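Local coordinates for fiber protein (Raptor siadenovirus a, PDB 5FJL) that forms the adenovirus fibre, whose trimeric head, the part in this structure, probably attaches the virion to receptors on the host cell, at residues A[43-56]-A[101-113]. Numbering follows the deposited sequence. Where two conformers were deposited one is given.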
# COMPACT_ATOMS: atom_id res chain seq x y z
N HIS A 43 6.22 6.47 -22.33
CA HIS A 43 4.84 6.87 -22.24
C HIS A 43 3.92 5.85 -22.85
O HIS A 43 4.33 4.99 -23.64
CB HIS A 43 4.60 8.28 -22.85
CG HIS A 43 4.67 8.33 -24.34
ND1 HIS A 43 5.85 8.55 -25.01
CD2 HIS A 43 3.72 8.17 -25.29
CE1 HIS A 43 5.61 8.57 -26.32
NE2 HIS A 43 4.33 8.39 -26.51
N PHE A 44 2.65 5.98 -22.50
CA PHE A 44 1.55 5.25 -23.10
C PHE A 44 0.44 6.20 -23.54
O PHE A 44 0.31 7.31 -22.97
CB PHE A 44 0.91 4.24 -22.13
CG PHE A 44 1.78 3.08 -21.76
CD1 PHE A 44 2.02 2.08 -22.66
CD2 PHE A 44 2.34 2.98 -20.48
CE1 PHE A 44 2.82 1.00 -22.32
CE2 PHE A 44 3.12 1.89 -20.14
CZ PHE A 44 3.36 0.90 -21.07
N LEU A 45 -0.33 5.81 -24.54
CA LEU A 45 -1.56 6.47 -24.95
C LEU A 45 -2.76 5.67 -24.46
O LEU A 45 -2.77 4.44 -24.59
CB LEU A 45 -1.66 6.61 -26.49
CG LEU A 45 -0.95 7.80 -27.17
CD1 LEU A 45 -1.74 9.07 -26.98
CD2 LEU A 45 0.43 7.99 -26.69
N THR A 46 -3.76 6.36 -23.96
CA THR A 46 -5.04 5.75 -23.60
C THR A 46 -6.01 5.81 -24.80
O THR A 46 -5.75 6.52 -25.80
CB THR A 46 -5.70 6.49 -22.44
OG1 THR A 46 -5.99 7.82 -22.87
CG2 THR A 46 -4.79 6.59 -21.20
N LYS A 47 -7.14 5.13 -24.69
CA LYS A 47 -8.13 5.09 -25.79
C LYS A 47 -8.64 6.45 -26.15
O LYS A 47 -8.90 6.70 -27.33
CB LYS A 47 -9.29 4.18 -25.50
CG LYS A 47 -8.88 2.73 -25.53
CD LYS A 47 -10.06 1.77 -25.59
CE LYS A 47 -10.80 1.67 -24.30
NZ LYS A 47 -12.14 1.01 -24.47
N SER A 48 -8.76 7.36 -25.19
CA SER A 48 -9.30 8.70 -25.45
C SER A 48 -8.20 9.65 -25.94
O SER A 48 -8.48 10.84 -26.14
CB SER A 48 -9.98 9.29 -24.21
OG SER A 48 -9.04 9.53 -23.17
N GLY A 49 -6.98 9.16 -26.07
CA GLY A 49 -5.85 9.99 -26.50
C GLY A 49 -5.04 10.66 -25.43
O GLY A 49 -4.19 11.56 -25.71
N GLY A 50 -5.20 10.27 -24.17
CA GLY A 50 -4.44 10.78 -23.06
C GLY A 50 -3.04 10.18 -23.08
O GLY A 50 -2.84 9.05 -23.55
N VAL A 51 -2.06 10.94 -22.60
CA VAL A 51 -0.69 10.49 -22.50
C VAL A 51 -0.34 10.27 -21.03
O VAL A 51 -0.54 11.19 -20.21
CB VAL A 51 0.29 11.51 -23.11
CG1 VAL A 51 1.75 11.08 -22.95
CG2 VAL A 51 -0.05 11.74 -24.58
N ILE A 52 0.16 9.09 -20.71
CA ILE A 52 0.69 8.71 -19.39
C ILE A 52 2.19 8.64 -19.53
O ILE A 52 2.70 7.78 -20.21
CB ILE A 52 0.22 7.29 -18.93
CG1 ILE A 52 -1.30 7.18 -18.77
CG2 ILE A 52 0.90 6.88 -17.62
CD1 ILE A 52 -1.75 5.74 -18.63
N ASN A 53 2.91 9.51 -18.85
CA ASN A 53 4.37 9.48 -18.87
C ASN A 53 4.86 8.69 -17.69
O ASN A 53 4.24 8.72 -16.61
CB ASN A 53 4.93 10.90 -18.80
CG ASN A 53 4.61 11.68 -20.05
OD1 ASN A 53 5.03 11.32 -21.12
ND2 ASN A 53 3.72 12.64 -19.91
N PHE A 54 5.96 7.97 -17.86
CA PHE A 54 6.58 7.30 -16.74
C PHE A 54 8.10 7.37 -16.79
O PHE A 54 8.67 7.60 -17.85
CB PHE A 54 6.08 5.86 -16.65
CG PHE A 54 6.47 5.00 -17.82
CD1 PHE A 54 7.71 4.38 -17.89
CD2 PHE A 54 5.59 4.82 -18.87
CE1 PHE A 54 8.07 3.59 -18.99
CE2 PHE A 54 5.93 4.00 -19.95
CZ PHE A 54 7.16 3.40 -20.01
N ARG A 55 8.75 7.20 -15.63
CA ARG A 55 10.19 7.11 -15.53
C ARG A 55 10.56 5.90 -14.74
O ARG A 55 10.05 5.73 -13.63
CB ARG A 55 10.78 8.33 -14.86
CG ARG A 55 12.30 8.29 -14.78
CD ARG A 55 12.88 9.69 -14.71
NE ARG A 55 14.30 9.69 -15.04
CZ ARG A 55 14.92 10.58 -15.82
NH1 ARG A 55 14.27 11.59 -16.41
NH2 ARG A 55 16.24 10.44 -16.04
N LYS A 56 11.40 5.03 -15.30
CA LYS A 56 11.88 3.80 -14.66
C LYS A 56 13.28 4.06 -14.14
O LYS A 56 14.12 4.64 -14.85
CB LYS A 56 11.93 2.67 -15.65
CG LYS A 56 10.60 2.33 -16.27
CD LYS A 56 10.70 1.23 -17.30
CE LYS A 56 10.78 -0.15 -16.71
NZ LYS A 56 10.44 -1.18 -17.72
N LEU A 101 -10.03 -2.46 -16.30
CA LEU A 101 -8.95 -2.65 -17.26
C LEU A 101 -8.81 -1.42 -18.14
O LEU A 101 -9.78 -0.98 -18.73
CB LEU A 101 -9.24 -3.85 -18.17
CG LEU A 101 -9.39 -5.21 -17.49
CD1 LEU A 101 -9.47 -6.31 -18.54
CD2 LEU A 101 -8.26 -5.53 -16.56
N ILE A 102 -7.60 -0.89 -18.22
CA ILE A 102 -7.31 0.27 -19.08
C ILE A 102 -6.30 -0.20 -20.12
O ILE A 102 -5.13 -0.35 -19.83
CB ILE A 102 -6.72 1.43 -18.22
CG1 ILE A 102 -7.70 1.85 -17.12
CG2 ILE A 102 -6.37 2.60 -19.13
CD1 ILE A 102 -7.09 2.73 -16.03
N PRO A 103 -6.76 -0.41 -21.38
CA PRO A 103 -5.81 -0.84 -22.40
C PRO A 103 -4.97 0.33 -22.88
O PRO A 103 -5.51 1.44 -23.04
CB PRO A 103 -6.75 -1.34 -23.53
CG PRO A 103 -7.97 -0.60 -23.32
CD PRO A 103 -8.14 -0.44 -21.83
N LEU A 104 -3.69 0.10 -23.08
CA LEU A 104 -2.74 1.15 -23.42
C LEU A 104 -2.08 0.84 -24.76
O LEU A 104 -2.12 -0.29 -25.25
CB LEU A 104 -1.70 1.27 -22.31
CG LEU A 104 -2.28 1.64 -20.92
CD1 LEU A 104 -1.21 1.44 -19.87
CD2 LEU A 104 -2.84 3.04 -20.89
N GLU A 105 -1.45 1.85 -25.34
CA GLU A 105 -0.57 1.68 -26.49
C GLU A 105 0.73 2.40 -26.23
O GLU A 105 0.72 3.49 -25.67
CB GLU A 105 -1.23 2.29 -27.73
CG GLU A 105 -2.45 1.53 -28.19
CD GLU A 105 -3.02 1.97 -29.54
OE1 GLU A 105 -2.34 2.68 -30.31
OE2 GLU A 105 -4.17 1.55 -29.83
N GLY A 106 1.85 1.83 -26.64
CA GLY A 106 3.13 2.49 -26.54
C GLY A 106 4.26 1.61 -27.02
O GLY A 106 3.98 0.49 -27.47
N ALA A 107 5.48 2.11 -26.92
CA ALA A 107 6.62 1.42 -27.54
C ALA A 107 7.09 0.23 -26.76
O ALA A 107 7.65 -0.70 -27.36
CB ALA A 107 7.75 2.38 -27.68
N VAL A 108 6.89 0.24 -25.45
CA VAL A 108 7.49 -0.80 -24.61
C VAL A 108 6.49 -1.30 -23.58
O VAL A 108 5.56 -0.61 -23.23
CB VAL A 108 8.77 -0.31 -23.91
CG1 VAL A 108 9.82 0.13 -24.94
CG2 VAL A 108 8.48 0.79 -22.90
N GLN A 109 6.69 -2.55 -23.15
CA GLN A 109 5.89 -3.13 -22.10
C GLN A 109 6.25 -2.50 -20.78
O GLN A 109 7.36 -2.03 -20.58
CB GLN A 109 6.22 -4.61 -21.95
CG GLN A 109 5.76 -5.48 -23.09
CD GLN A 109 6.03 -6.97 -22.84
OE1 GLN A 109 6.22 -7.43 -21.70
NE2 GLN A 109 6.01 -7.73 -23.92
N LEU A 110 5.28 -2.54 -19.86
CA LEU A 110 5.54 -2.20 -18.47
C LEU A 110 4.83 -3.25 -17.63
O LEU A 110 3.63 -3.42 -17.71
CB LEU A 110 5.06 -0.79 -18.13
CG LEU A 110 5.26 -0.32 -16.69
CD1 LEU A 110 6.71 -0.42 -16.24
CD2 LEU A 110 4.75 1.10 -16.52
N ASN A 111 5.60 -4.02 -16.85
CA ASN A 111 5.06 -5.11 -16.05
C ASN A 111 5.48 -4.86 -14.62
O ASN A 111 6.68 -4.75 -14.37
CB ASN A 111 5.66 -6.43 -16.50
CG ASN A 111 5.27 -6.75 -17.91
OD1 ASN A 111 4.10 -6.98 -18.17
ND2 ASN A 111 6.21 -6.68 -18.82
N THR A 112 4.51 -4.70 -13.71
CA THR A 112 4.83 -4.37 -12.30
C THR A 112 4.06 -5.24 -11.35
O THR A 112 3.08 -5.90 -11.67
CB THR A 112 4.46 -2.88 -12.00
OG1 THR A 112 3.05 -2.72 -11.90
CG2 THR A 112 5.06 -1.95 -13.05
N ALA A 113 4.51 -5.21 -10.08
CA ALA A 113 3.72 -5.67 -8.96
C ALA A 113 2.62 -4.63 -8.66
O ALA A 113 2.66 -3.50 -9.20
CB ALA A 113 4.65 -5.82 -7.76
O HOH W 1 5.47 4.94 -26.16
O HOH W 2 5.59 2.34 -23.60
O HOH W 3 -4.98 2.83 -25.67
O HOH W 4 -7.23 3.43 -22.48
O HOH W 5 8.58 -3.81 -17.27
O HOH W 6 8.80 -0.01 -19.56
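The ring of F44 lies in the bend of residues 104–110, touched on one face and along its edge. L104 sets its CD1 methyl over that face, 4.1 Å from the ring centroid and 22° off the normal, a CH-pi contact in which the two side chains cross at about a right angle. Along the edge, near the ring plane, come E105 O and the CB of L110, the latter 3.8 Å from F44 CZ. A water sits above the opposite face, toward the rim; it donates to H43 O and accepts from V108 N. With its CG anti to the carbonyl carbon (chi1 -68°), F44 directs the ring toward this bend. The other branch of L104 reaches I52, CD2 lying 3.7 Å from I52 CD1. F54 turns a face to L110 CD2 and an edge to V108 CG2.

The backbones join beside F44 in a single antiparallel bridge, the hydrogen-bonded pair L45 and E105: L45 N to E105 O is 2.8 Å and nearly straight (167°), and E105 N returns a 3.0 Å bond to L45 O. In the all-beta fibre head this bridge ties the hairpin of strands 38–45 and 51–59 to the chain leaving strand 99–103.

Near K47, one water bridges L45 O and P103 O while another accepts from K47 N and donates to P103 O; the aliphatic part of K47 crosses the CG corner of P103 obliquely, K47 CE 3.8 Å from P103 CG, and its NZ bonds to F91 O. At the far end, K56 passes L110 in the opposite direction, and a water joins its NZ to Q109 O, 2.7 Å from each. T46 OG1 accepts from G50 N, just after the type I turn T46–G49, and is also hydrogen-bonded to D90, while F86 packs against T46 and I52.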